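Local coordinates for protein lysine-specific demethylase REF6 (Arabidopsis thaliana, PDB 6A58) that removes methyl groups from lysines of histone H3 and is represented here by its four C2H2-type zinc fingers, which are required for DNA binding, at residues Ser36-Gln39 and Leu40-Lys44; Phe58-Lys61 and Tyr62-His66. One frame throughout, in Å; residues are numbered along the deposited sequence.

Contact 1. Residues Ser36-Gln39 and Leu40-Lys44; sequences SEKQ and LMLHK. With ZN (zinc ion), chain B.
The carboxamide of Q39 and the methyl CD1 of L42 meet obliquely: OE1 of Q39 is 3.6 Å from CD1 of L42, and NE2 of Q39 is 3.9 Å from the same carbon. The other flat group, the H43 imidazole, is bound to the zinc ion through NE2 of H43, 2.1 Å from the metal, with CD2 and CE1 almost equally far from it. CG of H43 stands anti to its backbone N (chi1 176°), which sends the ring away from Q39, while CB of H43 stays 3.3 Å from the carbonyl O of Q39. On another side M41 bends at its thioether (chi3 -81°), bringing CE to 4.0 Å from CG of E37 and close to that residue's carbonyl oxygen. S36 is the N-cap: its OG accepts from N of Q39 at 3.3 Å. Four i to i+4 backbone bonds, from S36-L40 to Q39-H43, hold the turns; the M41 N to E37 O bond, 2.8 Å, is the shortest. This is the helix of the degenerate first C2H2 finger. It lies against the strand pair 23-24 and 33-34, L40 touching Y23 and F34, Q39 also touching F34, and L42 reaching I47.

Contact 2. Residues Phe58-Lys61 and Tyr62-His66; sequences FSHK and YLVQH. With ZN (zinc ion), chain B; ZN (zinc ion), chain C.
H60 and V64 touch where CE1 of the imidazole lies 3.6 Å from methyl CG2 of V64, the two side chains meeting at a slant. NE2 of H60 binds one zinc ion at 2.2 Å; the metal sits nearer CE1 than CD2, off the ring's bisector. Six residues on, NE2 of H66 binds a second zinc ion at 2.2 Å, with C48, C53 and H70. The helix of the second C2H2 finger, 60-70, thus supplies ligands to two separate zinc ions. K61 and Q65 run alongside each other, CG of K61 being 3.6 Å from NE2 of Q65, so the aliphatic part of the lysine packs against the amide. Behind these side chains, i to i+4 backbone bonds from S59-L63 to Y62-H66 fix their spacing, V64 N to H60 O measuring 3.1 Å. At the start S59 is the N-cap. Its OG (chi1 81°) turns to N of Y62 in a weak but nearly straight bond, 3.3 Å and 172°, and also approaches CD2 of the Y62 ring at 3.2 Å, while the backbone N of S59 lies at that ring's edge. Because H60 and H66 both use NE2, each metal probably polarises its imidazole and makes the ND1 side a better hydrogen-bond donor.

In the fold
Contact 1 comes first along the chain, on helix 37-44 of the degenerate first finger, and contact 2 follows on helix 60-70 of the second; their centres are 15 Å apart. They share one zinc ion, completed by C25 and C30. The imidazoles of H43 and H60 converge on it almost perpendicular to each other, NE2 of H43 lying 3.1 Å from NE2 of H60, while CE1 of H43 also packs 3.4 Å from CD2 of L63. The first finger therefore takes its fourth ligand from the helix of the second, tying two fingers into one compact unit. All of contact 2 lies within the region that binds DNA, whereas contact 1 precedes that region.

Contact 1. Residues Ser36-Gln39 and Leu40-Lys44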
ATOM      1  N   SER A  36      12.826 -18.305  14.847  1.00 33.35           N
ATOM      2  CA  SER A  36      14.114 -18.956  15.078  1.00 33.67           C
ATOM      3  C   SER A  36      15.242 -18.245  14.348  1.00 33.22           C
ATOM      4  O   SER A  36      15.004 -17.515  13.382  1.00 32.77           O
ATOM      5  CB  SER A  36      14.042 -20.402  14.600  1.00 33.76           C
ATOM      6  OG  SER A  36      13.815 -20.457  13.200  1.00 34.16           O
ATOM      7  N   GLU A  37      16.471 -18.479  14.803  1.00 32.94           N
ATOM      8  CA  GLU A  37      17.657 -17.965  14.117  1.00 32.77           C
ATOM      9  C   GLU A  37      17.748 -18.518  12.696  1.00 31.35           C
ATOM     10  O   GLU A  37      18.172 -17.812  11.784  1.00 30.16           O
ATOM     11  CB  GLU A  37      18.942 -18.297  14.883  1.00 34.52           C
ATOM     12  CG  GLU A  37      20.164 -17.572  14.340  1.00 35.80           C
ATOM     13  CD  GLU A  37      21.417 -17.780  15.169  1.00 37.12           C
ATOM     14  OE1 GLU A  37      21.582 -18.864  15.770  1.00 40.53           O
ATOM     15  OE2 GLU A  37      22.249 -16.853  15.204  1.00 37.67           O
ATOM     16  N   LYS A  38      17.356 -19.781  12.531  1.00 31.12           N
ATOM     17  CA  LYS A  38      17.284 -20.433  11.222  1.00 30.44           C
ATOM     18  C   LYS A  38      16.525 -19.595  10.200  1.00 28.73           C
ATOM     19  O   LYS A  38      17.033 -19.317   9.116  1.00 28.25           O
ATOM     20  CB  LYS A  38      16.610 -21.798  11.367  1.00 32.09           C
ATOM     21  CG  LYS A  38      16.461 -22.574  10.074  1.00 33.77           C
ATOM     22  CD  LYS A  38      15.864 -23.943  10.342  1.00 35.13           C
ATOM     23  CE  LYS A  38      16.216 -24.924   9.252  1.00 36.81           C
ATOM     24  NZ  LYS A  38      17.623 -25.402   9.347  1.00 37.06           N
ATOM     25  N   GLN A  39      15.315 -19.184  10.560  1.00 27.90           N
ATOM     26  CA  GLN A  39      14.480 -18.411   9.639  1.00 27.54           C
ATOM     27  C   GLN A  39      14.998 -16.985   9.438  1.00 26.04           C
ATOM     28  O   GLN A  39      14.799 -16.405   8.372  1.00 25.30           O
ATOM     29  CB  GLN A  39      13.015 -18.427  10.088  1.00 28.73           C
ATOM     30  CG  GLN A  39      12.390 -19.821  10.066  1.00 29.58           C
ATOM     31  CD  GLN A  39      12.398 -20.478   8.692  1.00 29.88           C
ATOM     32  OE1 GLN A  39      12.360 -19.803   7.659  1.00 31.26           O
ATOM     33  NE2 GLN A  39      12.455 -21.807   8.674  1.00 32.41           N
ATOM     34  N   LEU A  40      15.679 -16.435  10.439  1.00 25.54           N
ATOM     35  CA  LEU A  40      16.373 -15.158  10.273  1.00 25.69           C
ATOM     36  C   LEU A  40      17.531 -15.285   9.272  1.00 25.94           C
ATOM     37  O   LEU A  40      17.728 -14.403   8.443  1.00 25.54           O
ATOM     38  CB  LEU A  40      16.890 -14.628  11.613  1.00 26.59           C
ATOM     39  CG  LEU A  40      17.724 -13.342  11.538  1.00 26.77           C
ATOM     40  CD1 LEU A  40      16.895 -12.200  10.971  1.00 26.88           C
ATOM     41  CD2 LEU A  40      18.310 -12.976  12.891  1.00 27.94           C
ATOM     42  N   MET A  41      18.300 -16.368   9.367  1.00 26.01           N
ATOM     43  CA  MET A  41      19.402 -16.605   8.422  1.00 26.58           C
ATOM     44  C   MET A  41      18.901 -16.759   6.984  1.00 25.38           C
ATOM     45  O   MET A  41      19.490 -16.200   6.051  1.00 25.16           O
ATOM     46  CB  MET A  41      20.216 -17.833   8.836  1.00 27.82           C
ATOM     47  CG  MET A  41      21.045 -17.621  10.092  1.00 29.00           C
ATOM     48  SD  MET A  41      22.061 -19.049  10.517  0.80 31.90           S
ATOM     49  CE  MET A  41      20.921 -20.131  11.359  1.00 32.00           C
ATOM     50  N   LEU A  42      17.803 -17.492   6.815  1.00 24.96           N
ATOM     51  CA  LEU A  42      17.180 -17.646   5.500  1.00 25.17           C
ATOM     52  C   LEU A  42      16.649 -16.307   4.983  1.00 24.60           C
ATOM     53  O   LEU A  42      16.766 -16.000   3.793  1.00 24.69           O
ATOM     54  CB  LEU A  42      16.065 -18.699   5.538  1.00 25.91           C
ATOM     55  CG  LEU A  42      16.522 -20.132   5.856  1.00 26.87           C
ATOM     56  CD1 LEU A  42      15.327 -21.042   6.087  1.00 27.74           C
ATOM     57  CD2 LEU A  42      17.423 -20.687   4.762  1.00 26.77           C
ATOM     58  N   HIS A  43      16.091 -15.502   5.886  1.00 24.28           N
ATOM     59  CA  HIS A  43      15.654 -14.149   5.560  1.00 25.04           C
ATOM     60  C   HIS A  43      16.803 -13.256   5.068  1.00 25.89           C
ATOM     61  O   HIS A  43      16.630 -12.505   4.111  1.00 26.14           O
ATOM     62  CB  HIS A  43      14.979 -13.515   6.779  1.00 24.70           C
ATOM     63  CG  HIS A  43      14.581 -12.089   6.576  1.00 24.50           C
ATOM     64  ND1 HIS A  43      13.550 -11.720   5.742  1.00 24.34           N
ATOM     65  CD2 HIS A  43      15.063 -10.943   7.113  1.00 24.89           C
ATOM     66  CE1 HIS A  43      13.418 -10.406   5.766  1.00 25.46           C
ATOM     67  NE2 HIS A  43      14.328  -9.910   6.583  1.00 24.85           N
ATOM     68  N   LYS A  44      17.968 -13.353   5.707  1.00 27.26           N
ATOM     69  CA  LYS A  44      19.149 -12.583   5.283  1.00 28.48           C
ATOM     70  C   LYS A  44      19.721 -13.023   3.923  1.00 29.25           C
ATOM     71  O   LYS A  44      20.473 -12.266   3.300  1.00 30.20           O
ATOM     72  CB  LYS A  44      20.227 -12.593   6.368  1.00 29.87           C
ATOM     73  CG  LYS A  44      19.831 -11.762   7.573  1.00 31.24           C
ATOM     74  CD  LYS A  44      20.836 -11.880   8.698  1.00 33.21           C
ATOM     75  CE  LYS A  44      20.386 -11.062   9.894  1.00 34.30           C
ATOM     76  NZ  LYS A  44      21.367 -11.102  11.009  1.00 35.49           N
TER
HETATM   77 ZN    ZN B1401      14.931  -7.953   6.948  0.90 32.62          ZN

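Contact 2. Residues Phe58-Lys61 and Tyr62-His66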
ATOM      1  N   PHE A  58      17.422 -10.822  -5.276  1.00 31.39           N
ATOM      2  CA  PHE A  58      18.785 -10.302  -5.413  1.00 33.02           C
ATOM      3  C   PHE A  58      19.153  -9.312  -4.309  1.00 32.82           C
ATOM      4  O   PHE A  58      20.327  -9.174  -3.961  1.00 34.05           O
ATOM      5  CB  PHE A  58      18.964  -9.646  -6.791  1.00 34.18           C
ATOM      6  CG  PHE A  58      20.373  -9.198  -7.073  1.00 36.01           C
ATOM      7  CD1 PHE A  58      21.368 -10.128  -7.358  1.00 36.64           C
ATOM      8  CD2 PHE A  58      20.710  -7.846  -7.043  1.00 37.11           C
ATOM      9  CE1 PHE A  58      22.671  -9.720  -7.612  1.00 37.93           C
ATOM     10  CE2 PHE A  58      22.009  -7.432  -7.299  1.00 37.72           C
ATOM     11  CZ  PHE A  58      22.992  -8.369  -7.583  1.00 37.95           C
ATOM     12  N   SER A  59      18.151  -8.619  -3.773  1.00 34.02           N
ATOM     13  CA  SER A  59      18.363  -7.673  -2.688  1.00 34.37           C
ATOM     14  C   SER A  59      17.246  -7.766  -1.665  1.00 34.11           C
ATOM     15  O   SER A  59      16.194  -8.360  -1.905  1.00 32.37           O
ATOM     16  CB  SER A  59      18.445  -6.241  -3.228  1.00 34.85           C
ATOM     17  OG  SER A  59      17.153  -5.708  -3.471  1.00 36.00           O
ATOM     18  N   HIS A  60      17.495  -7.130  -0.533  1.00 35.08           N
ATOM     19  CA  HIS A  60      16.542  -7.085   0.557  1.00 36.07           C
ATOM     20  C   HIS A  60      15.306  -6.236   0.225  1.00 37.06           C
ATOM     21  O   HIS A  60      14.210  -6.539   0.690  1.00 35.62           O
ATOM     22  CB  HIS A  60      17.241  -6.578   1.811  1.00 36.94           C
ATOM     23  CG  HIS A  60      16.506  -6.897   3.064  1.00 38.95           C
ATOM     24  ND1 HIS A  60      15.518  -6.078   3.557  1.00 41.87           N
ATOM     25  CD2 HIS A  60      16.589  -7.949   3.910  1.00 41.60           C
ATOM     26  CE1 HIS A  60      15.032  -6.605   4.662  1.00 41.75           C
ATOM     27  NE2 HIS A  60      15.668  -7.738   4.906  1.00 40.59           N
ATOM     28  N   LYS A  61      15.478  -5.192  -0.590  1.00 38.34           N
ATOM     29  CA  LYS A  61      14.351  -4.370  -1.046  1.00 39.91           C
ATOM     30  C   LYS A  61      13.359  -5.171  -1.900  1.00 39.67           C
ATOM     31  O   LYS A  61      12.146  -5.052  -1.715  1.00 40.28           O
ATOM     32  CB  LYS A  61      14.845  -3.143  -1.825  1.00 41.68           C
ATOM     33  CG  LYS A  61      13.790  -2.063  -1.996  1.00 43.31           C
ATOM     34  CD  LYS A  61      14.329  -0.846  -2.735  1.00 45.22           C
ATOM     35  CE  LYS A  61      14.457  -1.100  -4.229  1.00 46.44           C
ATOM     36  NZ  LYS A  61      14.747   0.153  -4.982  1.00 47.55           N
ATOM     37  N   TYR A  62      13.880  -5.979  -2.827  1.00 39.25           N
ATOM     38  CA  TYR A  62      13.048  -6.875  -3.650  1.00 39.70           C
ATOM     39  C   TYR A  62      12.261  -7.886  -2.809  1.00 37.59           C
ATOM     40  O   TYR A  62      11.095  -8.167  -3.100  1.00 38.45           O
ATOM     41  CB  TYR A  62      13.899  -7.637  -4.676  1.00 41.29           C
ATOM     42  CG  TYR A  62      14.359  -6.816  -5.867  1.00 43.82           C
ATOM     43  CD1 TYR A  62      13.436  -6.230  -6.732  1.00 45.08           C
ATOM     44  CD2 TYR A  62      15.718  -6.659  -6.152  1.00 44.64           C
ATOM     45  CE1 TYR A  62      13.851  -5.491  -7.833  1.00 46.38           C
ATOM     46  CE2 TYR A  62      16.143  -5.922  -7.251  1.00 46.13           C
ATOM     47  CZ  TYR A  62      15.207  -5.341  -8.087  1.00 46.41           C
ATOM     48  OH  TYR A  62      15.624  -4.612  -9.175  1.00 49.38           O
ATOM     49  N   LEU A  63      12.911  -8.434  -1.783  1.00 35.85           N
ATOM     50  CA  LEU A  63      12.283  -9.391  -0.866  1.00 35.71           C
ATOM     51  C   LEU A  63      11.079  -8.789  -0.134  1.00 36.05           C
ATOM     52  O   LEU A  63      10.004  -9.390  -0.101  1.00 35.79           O
ATOM     53  CB  LEU A  63      13.308  -9.879   0.162  1.00 35.23           C
ATOM     54  CG  LEU A  63      12.814 -10.809   1.277  1.00 35.34           C
ATOM     55  CD1 LEU A  63      12.477 -12.179   0.713  1.00 35.47           C
ATOM     56  CD2 LEU A  63      13.843 -10.886   2.397  1.00 36.11           C
ATOM     57  N   VAL A  64      11.282  -7.613   0.456  1.00 36.99           N
ATOM     58  CA  VAL A  64      10.252  -6.946   1.270  1.00 38.49           C
ATOM     59  C   VAL A  64       9.031  -6.565   0.422  1.00 40.72           C
ATOM     60  O   VAL A  64       7.889  -6.756   0.852  1.00 40.09           O
ATOM     61  CB  VAL A  64      10.826  -5.707   2.009  1.00 39.19           C
ATOM     62  CG1 VAL A  64       9.726  -4.872   2.667  1.00 39.40           C
ATOM     63  CG2 VAL A  64      11.842  -6.140   3.059  1.00 38.97           C
ATOM     64  N   GLN A  65       9.278  -6.038  -0.774  1.00 42.57           N
ATOM     65  CA  GLN A  65       8.203  -5.714  -1.720  1.00 44.06           C
ATOM     66  C   GLN A  65       7.392  -6.950  -2.119  1.00 43.02           C
ATOM     67  O   GLN A  65       6.162  -6.893  -2.174  1.00 43.63           O
ATOM     68  CB  GLN A  65       8.769  -5.035  -2.970  1.00 45.93           C
ATOM     69  CG  GLN A  65       9.283  -3.625  -2.721  1.00 48.36           C
ATOM     70  CD  GLN A  65      10.023  -3.036  -3.910  1.00 50.28           C
ATOM     71  OE1 GLN A  65      10.018  -3.596  -5.010  1.00 52.52           O
ATOM     72  NE2 GLN A  65      10.666  -1.892  -3.692  1.00 52.02           N
ATOM     73  N   HIS A  66       8.085  -8.059  -2.381  1.00 41.18           N
ATOM     74  CA  HIS A  66       7.430  -9.317  -2.751  1.00 40.84           C
ATOM     75  C   HIS A  66       6.507  -9.879  -1.664  1.00 41.86           C
ATOM     76  O   HIS A  66       5.387 -10.302  -1.964  1.00 42.26           O
ATOM     77  CB  HIS A  66       8.462 -10.385  -3.124  1.00 39.39           C
ATOM     78  CG  HIS A  66       7.863 -11.740  -3.320  1.00 38.48           C
ATOM     79  ND1 HIS A  66       7.097 -12.061  -4.419  1.00 37.56           N
ATOM     80  CD2 HIS A  66       7.897 -12.850  -2.547  1.00 37.13           C
ATOM     81  CE1 HIS A  66       6.690 -13.312  -4.318  1.00 37.78           C
ATOM     82  NE2 HIS A  66       7.162 -13.815  -3.191  1.00 37.78           N
TER
HETATM   83 ZN    ZN B1401      14.931  -7.953   6.948  0.90 32.62          ZN
HETATM   84 ZN    ZN C1402       6.831 -15.361  -1.602  1.00 38.38          ZN